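Local coordinates for protection of telomeres protein poz1 (Schizosaccharomyces pombe, PDB 5WE0) that binds telomeric DNA and negatively regulates telomerase and telomere length, at residues A[4-9]-A[38-43]; A[101-106]-A[139-144]; A[156-161]-A[198-203]; A[226-229]-A[233-236]. All blocks are in the same frame, centred on the assembly; numbering follows the deposited sequence.

Interaction 1 of 4, residues A[4-9]-A[38-43]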
loop_
_atom_site.group_PDB
_atom_site.type_symbol
_atom_site.label_atom_id
_atom_site.label_comp_id
_atom_site.label_asym_id
_atom_site.label_seq_id
_atom_site.Cartn_x
_atom_site.Cartn_y
_atom_site.Cartn_z
ATOM N N LYS A 4 5.721 26.723 -4.653
ATOM C CA LYS A 4 5.085 25.675 -5.447
ATOM C C LYS A 4 5.983 25.211 -6.589
ATOM O O LYS A 4 6.049 24.009 -6.881
ATOM C CB LYS A 4 3.739 26.150 -5.993
ATOM C CG LYS A 4 3.071 25.105 -6.888
ATOM C CD LYS A 4 1.583 25.340 -7.035
ATOM C CE LYS A 4 0.915 25.425 -5.676
ATOM N NZ LYS A 4 1.424 24.391 -4.718
ATOM N N ILE A 5 6.685 26.140 -7.245
ATOM C CA ILE A 5 7.602 25.737 -8.308
ATOM C C ILE A 5 8.748 24.912 -7.732
ATOM O O ILE A 5 9.168 23.910 -8.324
ATOM C CB ILE A 5 8.110 26.975 -9.071
ATOM C CG1 ILE A 5 6.978 27.585 -9.898
ATOM C CG2 ILE A 5 9.220 26.601 -10.037
ATOM C CD1 ILE A 5 7.186 29.049 -10.199
ATOM N N ARG A 6 9.254 25.293 -6.552
ATOM C CA ARG A 6 10.297 24.494 -5.909
ATOM C C ARG A 6 9.787 23.105 -5.535
ATOM O O ARG A 6 10.469 22.098 -5.776
ATOM C CB ARG A 6 10.845 25.221 -4.679
ATOM C CG ARG A 6 11.654 26.464 -5.040
ATOM C CD ARG A 6 12.374 27.058 -3.866
ATOM N NE ARG A 6 11.451 27.497 -2.833
ATOM C CZ ARG A 6 11.073 28.757 -2.655
ATOM N NH1 ARG A 6 11.536 29.710 -3.450
ATOM N NH2 ARG A 6 10.229 29.067 -1.681
ATOM N N SER A 7 8.577 23.027 -4.975
ATOM C CA SER A 7 8.004 21.735 -4.594
ATOM C C SER A 7 7.817 20.822 -5.802
ATOM O O SER A 7 8.148 19.627 -5.746
ATOM C CB SER A 7 6.686 21.954 -3.853
ATOM O OG SER A 7 6.917 22.656 -2.636
ATOM N N GLN A 8 7.303 21.366 -6.910
ATOM C CA GLN A 8 7.145 20.553 -8.115
ATOM C C GLN A 8 8.486 20.041 -8.604
ATOM O O GLN A 8 8.598 18.893 -9.051
ATOM C CB GLN A 8 6.442 21.337 -9.215
ATOM C CG GLN A 8 5.064 20.776 -9.526
ATOM C CD GLN A 8 5.129 19.352 -10.099
ATOM O OE1 GLN A 8 6.118 18.949 -10.734
ATOM N NE2 GLN A 8 4.085 18.574 -9.840
ATOM N N SER A 9 9.522 20.871 -8.513
ATOM C CA SER A 9 10.843 20.408 -8.902
ATOM C C SER A 9 11.346 19.316 -7.955
ATOM O O SER A 9 11.960 18.337 -8.398
ATOM C CB SER A 9 11.809 21.594 -8.961
ATOM O OG SER A 9 13.040 21.166 -9.505
ATOM N N LEU A 38 11.507 14.339 0.801
ATOM C CA LEU A 38 10.229 14.052 1.456
ATOM C C LEU A 38 9.935 15.073 2.540
ATOM O O LEU A 38 8.804 15.554 2.671
ATOM C CB LEU A 38 10.234 12.646 2.067
ATOM C CG LEU A 38 10.236 11.503 1.076
ATOM C CD1 LEU A 38 10.309 10.256 1.858
ATOM C CD2 LEU A 38 8.959 11.564 0.254
ATOM N N ARG A 39 10.948 15.404 3.349
ATOM C CA ARG A 39 10.730 16.373 4.411
ATOM C C ARG A 39 10.386 17.739 3.845
ATOM O O ARG A 39 9.488 18.419 4.358
ATOM C CB ARG A 39 11.944 16.462 5.332
ATOM C CG ARG A 39 11.556 17.050 6.691
ATOM C CD ARG A 39 12.750 17.393 7.581
ATOM N NE ARG A 39 12.321 17.722 8.949
ATOM C CZ ARG A 39 11.803 18.900 9.317
ATOM N NH1 ARG A 39 11.616 19.872 8.419
ATOM N NH2 ARG A 39 11.443 19.107 10.582
ATOM N N TYR A 40 11.074 18.161 2.780
ATOM C CA TYR A 40 10.745 19.455 2.190
ATOM C C TYR A 40 9.290 19.494 1.737
ATOM O O TYR A 40 8.570 20.467 2.004
ATOM C CB TYR A 40 11.670 19.796 1.018
ATOM C CG TYR A 40 11.445 21.230 0.557
ATOM C CD1 TYR A 40 12.059 22.292 1.221
ATOM C CD2 TYR A 40 10.565 21.524 -0.485
ATOM C CE1 TYR A 40 11.845 23.597 0.834
ATOM C CE2 TYR A 40 10.341 22.838 -0.881
ATOM C CZ TYR A 40 10.988 23.863 -0.214
ATOM O OH TYR A 40 10.781 25.172 -0.578
ATOM N N LEU A 41 8.842 18.454 1.022
ATOM C CA LEU A 41 7.439 18.417 0.609
ATOM C C LEU A 41 6.511 18.327 1.811
ATOM O O LEU A 41 5.424 18.921 1.798
ATOM C CB LEU A 41 7.196 17.240 -0.332
ATOM C CG LEU A 41 7.856 17.321 -1.722
ATOM C CD1 LEU A 41 7.683 16.005 -2.459
ATOM C CD2 LEU A 41 7.258 18.465 -2.536
ATOM N N GLY A 42 6.933 17.601 2.855
ATOM C CA GLY A 42 6.080 17.381 4.015
ATOM C C GLY A 42 5.801 18.633 4.826
ATOM O O GLY A 42 4.742 18.737 5.454
ATOM N N TYR A 43 6.714 19.615 4.792
ATOM C CA TYR A 43 6.531 20.885 5.488
ATOM C C TYR A 43 6.246 22.049 4.548
ATOM O O TYR A 43 6.152 23.190 5.006
ATOM C CB TYR A 43 7.765 21.208 6.342
ATOM C CG TYR A 43 7.865 20.379 7.611
ATOM C CD1 TYR A 43 8.497 19.138 7.606
ATOM C CD2 TYR A 43 7.326 20.837 8.816
ATOM C CE1 TYR A 43 8.595 18.369 8.757
ATOM C CE2 TYR A 43 7.420 20.069 9.993
ATOM C CZ TYR A 43 8.060 18.834 9.953
ATOM O OH TYR A 43 8.159 18.049 11.096
#

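Interaction 2 of 4, residues A[101-106]-A[139-144]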
loop_
_atom_site.group_PDB
_atom_site.type_symbol
_atom_site.label_atom_id
_atom_site.label_comp_id
_atom_site.label_asym_id
_atom_site.label_seq_id
_atom_site.Cartn_x
_atom_site.Cartn_y
_atom_site.Cartn_z
ATOM N N GLU A 101 -5.231 3.219 2.439
ATOM C CA GLU A 101 -5.806 4.357 1.763
ATOM C C GLU A 101 -4.999 4.701 0.517
ATOM O O GLU A 101 -5.573 5.008 -0.531
ATOM C CB GLU A 101 -5.900 5.531 2.733
ATOM C CG GLU A 101 -6.586 6.730 2.144
ATOM C CD GLU A 101 -6.981 7.754 3.194
ATOM O OE1 GLU A 101 -7.386 8.881 2.813
ATOM O OE2 GLU A 101 -6.915 7.422 4.402
ATOM N N ARG A 102 -3.680 4.579 0.623
ATOM C CA ARG A 102 -2.793 4.838 -0.500
ATOM C C ARG A 102 -3.048 3.810 -1.601
ATOM O O ARG A 102 -3.133 4.162 -2.777
ATOM C CB ARG A 102 -1.330 4.784 -0.055
ATOM C CG ARG A 102 -0.867 6.020 0.699
ATOM C CD ARG A 102 0.627 5.966 0.983
ATOM N NE ARG A 102 0.943 6.418 2.335
ATOM C CZ ARG A 102 0.808 7.671 2.755
ATOM N NH1 ARG A 102 0.362 8.606 1.927
ATOM N NH2 ARG A 102 1.120 7.992 4.003
ATOM N N LEU A 103 -3.173 2.541 -1.217
ATOM C CA LEU A 103 -3.433 1.488 -2.187
ATOM C C LEU A 103 -4.754 1.738 -2.902
ATOM O O LEU A 103 -4.884 1.524 -4.116
ATOM C CB LEU A 103 -3.463 0.140 -1.488
ATOM C CG LEU A 103 -3.367 -1.047 -2.425
ATOM C CD1 LEU A 103 -2.015 -1.060 -3.137
ATOM C CD2 LEU A 103 -3.602 -2.335 -1.625
ATOM N N GLU A 104 -5.739 2.201 -2.159
ATOM C CA GLU A 104 -7.026 2.525 -2.752
ATOM C C GLU A 104 -6.932 3.710 -3.715
ATOM O O GLU A 104 -7.582 3.696 -4.766
ATOM C CB GLU A 104 -8.025 2.777 -1.627
ATOM C CG GLU A 104 -9.427 3.060 -2.056
ATOM C CD GLU A 104 -10.334 3.135 -0.850
ATOM O OE1 GLU A 104 -10.252 4.150 -0.123
ATOM O OE2 GLU A 104 -11.122 2.181 -0.636
ATOM N N ASN A 105 -6.132 4.741 -3.387
ATOM C CA ASN A 105 -5.922 5.836 -4.341
ATOM C C ASN A 105 -5.311 5.311 -5.633
ATOM O O ASN A 105 -5.745 5.686 -6.725
ATOM C CB ASN A 105 -5.008 6.919 -3.762
ATOM C CG ASN A 105 -5.596 7.618 -2.534
ATOM O OD1 ASN A 105 -6.792 7.530 -2.255
ATOM N ND2 ASN A 105 -4.725 8.288 -1.768
ATOM N N ILE A 106 -4.323 4.410 -5.528
ATOM C CA ILE A 106 -3.717 3.819 -6.721
ATOM C C ILE A 106 -4.777 3.122 -7.556
ATOM O O ILE A 106 -4.877 3.327 -8.772
ATOM C CB ILE A 106 -2.596 2.839 -6.332
ATOM C CG1 ILE A 106 -1.434 3.564 -5.667
ATOM C CG2 ILE A 106 -2.123 2.077 -7.541
ATOM C CD1 ILE A 106 -0.474 2.599 -4.923
ATOM N N LYS A 139 -8.681 -8.445 -9.494
ATOM C CA LYS A 139 -8.589 -9.671 -8.700
ATOM C C LYS A 139 -7.386 -9.614 -7.766
ATOM O O LYS A 139 -7.492 -9.941 -6.580
ATOM C CB LYS A 139 -8.497 -10.881 -9.629
ATOM C CG LYS A 139 -9.866 -11.346 -10.119
ATOM C CD LYS A 139 -9.786 -12.053 -11.467
ATOM C CE LYS A 139 -9.041 -13.353 -11.379
ATOM N NZ LYS A 139 -8.880 -14.014 -12.702
ATOM N N LEU A 140 -6.234 -9.185 -8.293
ATOM C CA LEU A 140 -5.044 -9.012 -7.471
ATOM C C LEU A 140 -5.269 -7.972 -6.384
ATOM O O LEU A 140 -4.838 -8.162 -5.240
ATOM C CB LEU A 140 -3.850 -8.619 -8.355
ATOM C CG LEU A 140 -3.391 -9.708 -9.326
ATOM C CD1 LEU A 140 -2.473 -9.146 -10.423
ATOM C CD2 LEU A 140 -2.692 -10.828 -8.543
ATOM N N TYR A 141 -5.920 -6.854 -6.723
ATOM C CA TYR A 141 -6.145 -5.798 -5.738
ATOM C C TYR A 141 -6.945 -6.320 -4.563
ATOM O O TYR A 141 -6.629 -6.053 -3.392
ATOM C CB TYR A 141 -6.879 -4.626 -6.370
ATOM C CG TYR A 141 -7.332 -3.593 -5.372
ATOM C CD1 TYR A 141 -6.444 -2.632 -4.917
ATOM C CD2 TYR A 141 -8.656 -3.543 -4.910
ATOM C CE1 TYR A 141 -6.821 -1.672 -4.012
ATOM C CE2 TYR A 141 -9.052 -2.554 -3.998
ATOM C CZ TYR A 141 -8.105 -1.626 -3.551
ATOM O OH TYR A 141 -8.410 -0.630 -2.639
ATOM N N SER A 142 -8.043 -6.991 -4.875
ATOM C CA SER A 142 -8.949 -7.491 -3.859
ATOM C C SER A 142 -8.264 -8.543 -2.978
ATOM O O SER A 142 -8.449 -8.555 -1.762
ATOM C CB SER A 142 -10.208 -8.017 -4.573
ATOM O OG SER A 142 -10.934 -8.930 -3.778
ATOM N N CYS A 143 -7.456 -9.421 -3.574
ATOM C CA CYS A 143 -6.698 -10.384 -2.782
ATOM C C CYS A 143 -5.660 -9.676 -1.905
ATOM O O CYS A 143 -5.561 -9.952 -0.704
ATOM C CB CYS A 143 -6.045 -11.422 -3.702
ATOM S SG CYS A 143 -5.189 -12.833 -2.823
ATOM N N ALA A 144 -4.877 -8.758 -2.489
ATOM C CA ALA A 144 -3.866 -8.034 -1.717
ATOM C C ALA A 144 -4.495 -7.266 -0.564
ATOM O O ALA A 144 -3.978 -7.280 0.558
ATOM C CB ALA A 144 -3.085 -7.075 -2.613
HETATM O O HOH W 1 -10.895 -0.361 -1.683
#

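Interaction 3 of 4, residues A[156-161]-A[198-203]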
loop_
_atom_site.group_PDB
_atom_site.type_symbol
_atom_site.label_atom_id
_atom_site.label_comp_id
_atom_site.label_asym_id
_atom_site.label_seq_id
_atom_site.Cartn_x
_atom_site.Cartn_y
_atom_site.Cartn_z
ATOM N N PHE A 156 -3.090 -7.395 15.759
ATOM C CA PHE A 156 -3.926 -6.951 16.886
ATOM C C PHE A 156 -4.231 -8.106 17.836
ATOM O O PHE A 156 -4.069 -7.984 19.051
ATOM C CB PHE A 156 -5.258 -6.381 16.381
ATOM C CG PHE A 156 -5.235 -4.914 16.036
ATOM C CD1 PHE A 156 -4.960 -3.959 16.992
ATOM C CD2 PHE A 156 -5.549 -4.490 14.738
ATOM C CE1 PHE A 156 -4.986 -2.602 16.667
ATOM C CE2 PHE A 156 -5.569 -3.129 14.408
ATOM C CZ PHE A 156 -5.287 -2.194 15.371
ATOM N N LEU A 157 -4.658 -9.248 17.284
ATOM C CA LEU A 157 -5.066 -10.402 18.082
ATOM C C LEU A 157 -3.901 -11.068 18.814
ATOM O O LEU A 157 -4.142 -11.885 19.706
ATOM C CB LEU A 157 -5.731 -11.453 17.200
ATOM C CG LEU A 157 -7.059 -11.074 16.559
ATOM C CD1 LEU A 157 -7.420 -12.064 15.460
ATOM C CD2 LEU A 157 -8.140 -10.982 17.616
ATOM N N GLU A 158 -2.659 -10.807 18.408
ATOM C CA GLU A 158 -1.482 -11.416 19.007
ATOM C C GLU A 158 -0.876 -10.594 20.141
ATOM O O GLU A 158 0.181 -10.970 20.665
ATOM C CB GLU A 158 -0.426 -11.656 17.925
ATOM C CG GLU A 158 -0.761 -12.824 17.011
ATOM C CD GLU A 158 0.443 -13.308 16.196
ATOM O OE1 GLU A 158 1.005 -12.501 15.412
ATOM O OE2 GLU A 158 0.817 -14.495 16.330
ATOM N N GLN A 159 -1.485 -9.475 20.504
ATOM C CA GLN A 159 -1.017 -8.660 21.611
ATOM C C GLN A 159 -1.828 -8.965 22.870
ATOM O O GLN A 159 -2.958 -9.459 22.812
ATOM C CB GLN A 159 -1.107 -7.166 21.273
ATOM C CG GLN A 159 -0.643 -6.758 19.866
ATOM C CD GLN A 159 0.835 -7.041 19.614
ATOM O OE1 GLN A 159 1.696 -6.576 20.350
ATOM N NE2 GLN A 159 1.130 -7.779 18.544
ATOM N N GLU A 160 -1.223 -8.687 24.024
ATOM C CA GLU A 160 -1.897 -8.918 25.307
ATOM C C GLU A 160 -1.516 -7.833 26.325
ATOM O O GLU A 160 -0.359 -7.714 26.732
ATOM C CB GLU A 160 -1.577 -10.312 25.854
ATOM C CG GLU A 160 -2.088 -10.532 27.267
ATOM C CD GLU A 160 -3.591 -10.728 27.343
ATOM O OE1 GLU A 160 -4.303 -10.530 26.328
ATOM O OE2 GLU A 160 -4.070 -11.060 28.446
ATOM N N PRO A 161 -2.489 -7.002 26.707
ATOM C CA PRO A 161 -3.890 -7.037 26.262
ATOM C C PRO A 161 -4.111 -6.482 24.833
ATOM O O PRO A 161 -3.230 -5.804 24.280
ATOM C CB PRO A 161 -4.591 -6.153 27.290
ATOM C CG PRO A 161 -3.549 -5.124 27.630
ATOM C CD PRO A 161 -2.221 -5.857 27.599
ATOM N N ILE A 198 -3.250 -19.719 19.077
ATOM C CA ILE A 198 -3.402 -20.977 18.347
ATOM C C ILE A 198 -4.171 -20.734 17.054
ATOM O O ILE A 198 -3.799 -21.226 15.981
ATOM C CB ILE A 198 -4.103 -22.039 19.217
ATOM C CG1 ILE A 198 -3.171 -22.577 20.302
ATOM C CG2 ILE A 198 -4.634 -23.188 18.356
ATOM C CD1 ILE A 198 -3.860 -23.516 21.271
ATOM N N TYR A 199 -5.258 -19.966 17.147
ATOM C CA TYR A 199 -6.080 -19.694 15.978
ATOM C C TYR A 199 -5.329 -18.843 14.960
ATOM O O TYR A 199 -5.410 -19.090 13.754
ATOM C CB TYR A 199 -7.365 -18.987 16.415
ATOM C CG TYR A 199 -8.043 -18.230 15.286
ATOM C CD1 TYR A 199 -7.585 -16.957 14.898
ATOM C CD2 TYR A 199 -9.152 -18.759 14.624
ATOM C CE1 TYR A 199 -8.159 -16.283 13.866
ATOM C CE2 TYR A 199 -9.756 -18.057 13.599
ATOM C CZ TYR A 199 -9.252 -16.823 13.238
ATOM O OH TYR A 199 -9.836 -16.118 12.229
ATOM N N VAL A 200 -4.624 -17.808 15.420
ATOM C CA VAL A 200 -3.857 -16.982 14.495
ATOM C C VAL A 200 -2.780 -17.809 13.791
ATOM O O VAL A 200 -2.553 -17.654 12.584
ATOM C CB VAL A 200 -3.283 -15.752 15.227
ATOM C CG1 VAL A 200 -2.190 -15.103 14.402
ATOM C CG2 VAL A 200 -4.394 -14.739 15.488
ATOM N N SER A 201 -2.119 -18.718 14.522
ATOM C CA SER A 201 -1.082 -19.553 13.911
ATOM C C SER A 201 -1.644 -20.427 12.805
ATOM O O SER A 201 -0.996 -20.625 11.772
ATOM C CB SER A 201 -0.403 -20.431 14.963
ATOM O OG SER A 201 0.704 -19.738 15.497
ATOM N N GLN A 202 -2.821 -21.006 13.037
ATOM C CA GLN A 202 -3.466 -21.858 12.047
ATOM C C GLN A 202 -3.843 -21.070 10.796
ATOM O O GLN A 202 -3.650 -21.543 9.669
ATOM C CB GLN A 202 -4.705 -22.497 12.664
ATOM C CG GLN A 202 -4.429 -23.685 13.556
ATOM C CD GLN A 202 -5.704 -24.412 13.952
ATOM O OE1 GLN A 202 -6.501 -24.783 13.085
ATOM N NE2 GLN A 202 -5.905 -24.619 15.251
ATOM N N HIS A 203 -4.417 -19.882 10.970
ATOM C CA HIS A 203 -4.813 -19.098 9.806
ATOM C C HIS A 203 -3.607 -18.523 9.074
ATOM O O HIS A 203 -3.631 -18.426 7.844
ATOM C CB HIS A 203 -5.797 -18.025 10.241
ATOM C CG HIS A 203 -7.184 -18.553 10.375
ATOM N ND1 HIS A 203 -8.104 -18.495 9.351
ATOM C CD2 HIS A 203 -7.775 -19.253 11.371
ATOM C CE1 HIS A 203 -9.223 -19.084 9.735
ATOM N NE2 HIS A 203 -9.049 -19.556 10.956
#

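Interaction 4 of 4, residues A[226-229]-A[233-236]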
loop_
_atom_site.group_PDB
_atom_site.type_symbol
_atom_site.label_atom_id
_atom_site.label_comp_id
_atom_site.label_asym_id
_atom_site.label_seq_id
_atom_site.Cartn_x
_atom_site.Cartn_y
_atom_site.Cartn_z
ATOM N N GLN A 226 -0.393 -1.070 -17.135
ATOM C CA GLN A 226 -1.602 -0.454 -17.704
ATOM C C GLN A 226 -1.471 1.055 -17.815
ATOM O O GLN A 226 -1.936 1.662 -18.790
ATOM C CB GLN A 226 -2.853 -0.734 -16.856
ATOM C CG GLN A 226 -3.113 -2.158 -16.552
ATOM C CD GLN A 226 -4.309 -2.392 -15.600
ATOM O OE1 GLN A 226 -5.221 -1.571 -15.457
ATOM N NE2 GLN A 226 -4.263 -3.505 -14.919
ATOM N N LEU A 227 -0.940 1.690 -16.781
ATOM C CA LEU A 227 -0.823 3.143 -16.802
ATOM C C LEU A 227 0.102 3.607 -17.919
ATOM O O LEU A 227 -0.193 4.591 -18.600
ATOM C CB LEU A 227 -0.321 3.635 -15.447
ATOM C CG LEU A 227 -1.306 3.459 -14.288
ATOM C CD1 LEU A 227 -0.629 3.841 -12.993
ATOM C CD2 LEU A 227 -2.566 4.300 -14.476
ATOM N N GLU A 228 1.197 2.881 -18.161
ATOM C CA GLU A 228 2.136 3.286 -19.203
ATOM C C GLU A 228 1.553 3.027 -20.587
ATOM O O GLU A 228 1.563 3.909 -21.452
ATOM C CB GLU A 228 3.468 2.555 -19.041
ATOM C CG GLU A 228 4.469 2.854 -20.169
ATOM C CD GLU A 228 5.899 2.438 -19.838
ATOM O OE1 GLU A 228 6.333 2.586 -18.668
ATOM O OE2 GLU A 228 6.585 1.924 -20.746
ATOM N N VAL A 229 0.986 1.837 -20.783
ATOM C CA VAL A 229 0.502 1.426 -22.094
ATOM C C VAL A 229 -0.726 2.247 -22.490
ATOM O O VAL A 229 -0.808 2.752 -23.610
ATOM C CB VAL A 229 0.217 -0.087 -22.090
ATOM C CG1 VAL A 229 -0.486 -0.518 -23.361
ATOM C CG2 VAL A 229 1.508 -0.875 -21.903
ATOM N N TYR A 233 1.620 7.835 -18.521
ATOM C CA TYR A 233 2.624 7.657 -17.486
ATOM C C TYR A 233 3.827 6.941 -18.083
ATOM O O TYR A 233 3.706 6.164 -19.035
ATOM C CB TYR A 233 2.053 6.850 -16.307
ATOM C CG TYR A 233 0.817 7.461 -15.667
ATOM C CD1 TYR A 233 -0.445 7.277 -16.231
ATOM C CD2 TYR A 233 0.903 8.187 -14.487
ATOM C CE1 TYR A 233 -1.578 7.812 -15.641
ATOM C CE2 TYR A 233 -0.234 8.738 -13.890
ATOM C CZ TYR A 233 -1.467 8.536 -14.464
ATOM O OH TYR A 233 -2.595 9.071 -13.869
ATOM N N ASP A 234 4.984 7.155 -17.466
ATOM C CA ASP A 234 6.182 6.383 -17.765
ATOM C C ASP A 234 6.603 5.733 -16.463
ATOM O O ASP A 234 6.977 6.426 -15.511
ATOM C CB ASP A 234 7.280 7.265 -18.366
ATOM C CG ASP A 234 8.573 6.511 -18.651
ATOM O OD1 ASP A 234 8.641 5.268 -18.491
ATOM O OD2 ASP A 234 9.520 7.177 -19.129
ATOM N N PHE A 235 6.506 4.408 -16.420
ATOM C CA PHE A 235 6.895 3.609 -15.270
ATOM C C PHE A 235 8.004 2.650 -15.652
ATOM O O PHE A 235 8.122 1.562 -15.081
ATOM C CB PHE A 235 5.697 2.856 -14.691
ATOM C CG PHE A 235 4.836 3.704 -13.783
ATOM C CD1 PHE A 235 5.251 3.989 -12.480
ATOM C CD2 PHE A 235 3.611 4.197 -14.217
ATOM C CE1 PHE A 235 4.485 4.766 -11.649
ATOM C CE2 PHE A 235 2.809 4.985 -13.381
ATOM C CZ PHE A 235 3.248 5.282 -12.105
ATOM N N LYS A 236 8.780 3.038 -16.666
ATOM C CA LYS A 236 9.945 2.287 -17.121
ATOM C C LYS A 236 9.569 0.844 -17.437
ATOM O O LYS A 236 10.333 -0.092 -17.196
ATOM C CB LYS A 236 11.081 2.373 -16.094
ATOM C CG LYS A 236 11.596 3.800 -15.931
ATOM C CD LYS A 236 12.438 4.035 -14.678
ATOM C CE LYS A 236 12.910 5.513 -14.646
ATOM N NZ LYS A 236 13.740 5.900 -13.451
#

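Interaction 1 of 4, residues A[4-9]-A[38-43]
Ser7 and Leu41 lie where helix 4-9 and helix 38-43 come together: their CA atoms are 6.2 Å apart, and the axes of the two segments approach to 10.1 Å with their directions 144° apart. They form an obliquely antiparallel helix pair in the all-helical fold, joining the N-terminal helix 2-18 to helix 31-43. The polar contact is Arg6 with Tyr40, the apolar one Ser7 with Leu41. At the outer side, Tyr40 swings its ring toward the first helix, its CG trans to the backbone N (chi1 -172°), which carries the hydroxyl to the edge of the Arg6 guanidinium. The Arg6 chain is bent at its third torsion, and Arg6 NE gives Tyr40 OH a long, weak hydrogen bond of 3.3 Å, nearly straight and in the guanidinium plane. The tyrosine ring stands almost upright to that plane, so the two groups do not stack. Ser7 OG sits 3.9 Å from Tyr40 CE2, but its polar partners are Ser44 OG and Glu3 O, which tie the buried hydroxyl to the chain around it. Further in, Val10, Leu11 and Met47 pack about Leu41, which also meets an aromatic side chain of another protein chain. The methyl Leu41 CD2 fits against the serine, 3.8 Å from Ser7 CB and 3.5 Å from Ser7 O.

Interaction 2 of 4, residues A[101-106]-A[139-144]
Tyr141 and Leu103 both turn CG to the far side of the backbone N (chi1 171° and -165°), and these torsions send the tyrosine ring across to helix 101-106 while the leucine branches reach back past it, pointing the other way. The touching is done by the hydroxyl-bearing half of the ring. Tyr141 CE1 lies 3.9 Å from Leu103 CG and also nears the leucine carbonyl oxygen. The hydroxyl rests on the next residue, with Tyr141 OH 3.4 Å from Glu104 CA. The extended Glu104 chain carries its carboxylate beyond the ring, their planes about 30° apart. A water in the plane of the ring joins these polar ends: it donates to Glu104 OE2 at 2.8 Å and is hydrogen-bonded to Tyr141 OH at 2.7 Å. The hydroxyl is thus held by the water, while CE1 of the ring packs on the leucine. Around the pair, Tyr219 of helix 209-230 packs on Leu103, and Trp174 of helix 164-174 on Glu104. The tyrosine spans the gap between the long helices 93-115 and 130-157, where the nearest CA atoms, of Leu103 and Tyr141, are 8.5 Å apart: a partly buried helix-helix contact within the all-helical fold.

Interaction 3 of 4, residues A[156-161]-A[198-203]
Leu157 meets Val200 near the C-terminal end of helix 130-157, beside helix 193-206. Leu157 CB lies 3.9 Å from Val200 CG2, and Leu157 CD1 comes to 4.0 Å from the same methyl; Leu185 and Leu188 of helix 179-188 extend this apolar contact, and Arg196 donates to Leu157 O. Glu158 follows and takes the other valine branch: with its CG turned away from the carbonyl carbon, beside the backbone N (chi1 -74°), and the chain extended beyond, it passes across Val200 CG1, which is 3.7 Å from Glu158 CG and 3.6 Å from Glu158 OE2. The carboxylate finds its charge partner in Lys204 of helix 193-206, one turn beyond Val200, through a salt bridge from Glu158 OE1, and farther down the loop Glu160 pairs with Lys192 and Arg196. Val200 therefore fills the angle between two consecutive residues, one methyl for each, with Phe154 of helix 130-157 also against it. Replacing it with an alanine would probably open a gap beside Leu157 and leave the aliphatic part of Glu158 without its apolar support. The contact itself is van der Waals packing on the valine methyls, and the salt bridges that lie outside the valine add ionic links between the segment ending helix 130-157 and helix 193-206.

Interaction 4 of 4, residues A[226-229]-A[233-236]
A loop folding back on the helix it has just left, and containing an Asx turn, brings residues 233-236 against the last turns of helix 209-230, close to the disulfide between Cys113 and Cys231. Glu228 and Phe235 make its main polar link: Glu228 OE1 accepts from Phe235 N at 2.9 Å, the N-H pointing to it at 151°. The glutamate's CG lies anti to its own N (chi1 176°), and the extended chain beyond it carries OE1 out to that amide. The donor comes to the anti side of the carboxylate, 23° out of its plane, and Gln237 N donates to the same oxygen. A CA-H...O contact sets Glu228 CA 3.3 Å from Tyr233 O. In the Asx turn, Asp234 OD1 accepts from Lys236 N at 2.9 Å. Leu227 supplies the apolar side. Leu227 CB touches Tyr233 CD1 at 3.7 Å, Leu227 CD1 touches Phe235 CE2 at 3.6 Å, and the leucine carbonyl oxygen faces the tyrosine edge. Tyr233 OH goes on to Glu109, while Ile54, Phe55 and Ile58 of helix 54-64 pack on Phe235. An alanine in place of Glu228 would remove the shared acceptor and is likely to leave the amides of Phe235 and Gln237 without their mate. Glu228 OE1 and Asp234 OD1 lie only 3.5 Å apart, a like-charge closeness probably offset by the N-H groups of Phe235 and Gln237 at the first and of Lys236 at the second.

Overall arrangement
The four contacts follow one another along the chain and do not touch. Interaction 2 lies nearest the middle, its centre about 7 Å from that of the chain, whereas the centres of interactions 1 and 3 are each about 23 Å from it, on opposite sides. Yet interaction 3 is a buried contact, while interactions 1, 2 and 4 are partly buried. Interactions 2 and 3 share helix 130-157; helix 193-206 of interaction 3 is followed directly by helix 209-230 of interaction 4. Chemistry varies with place: a bridging water in interaction 2, a weak side-chain bond at the more exposed side of interaction 1, valine methyls in interaction 3. Interaction 4 alone is local in sequence, with a carboxylate gripping backbone amides.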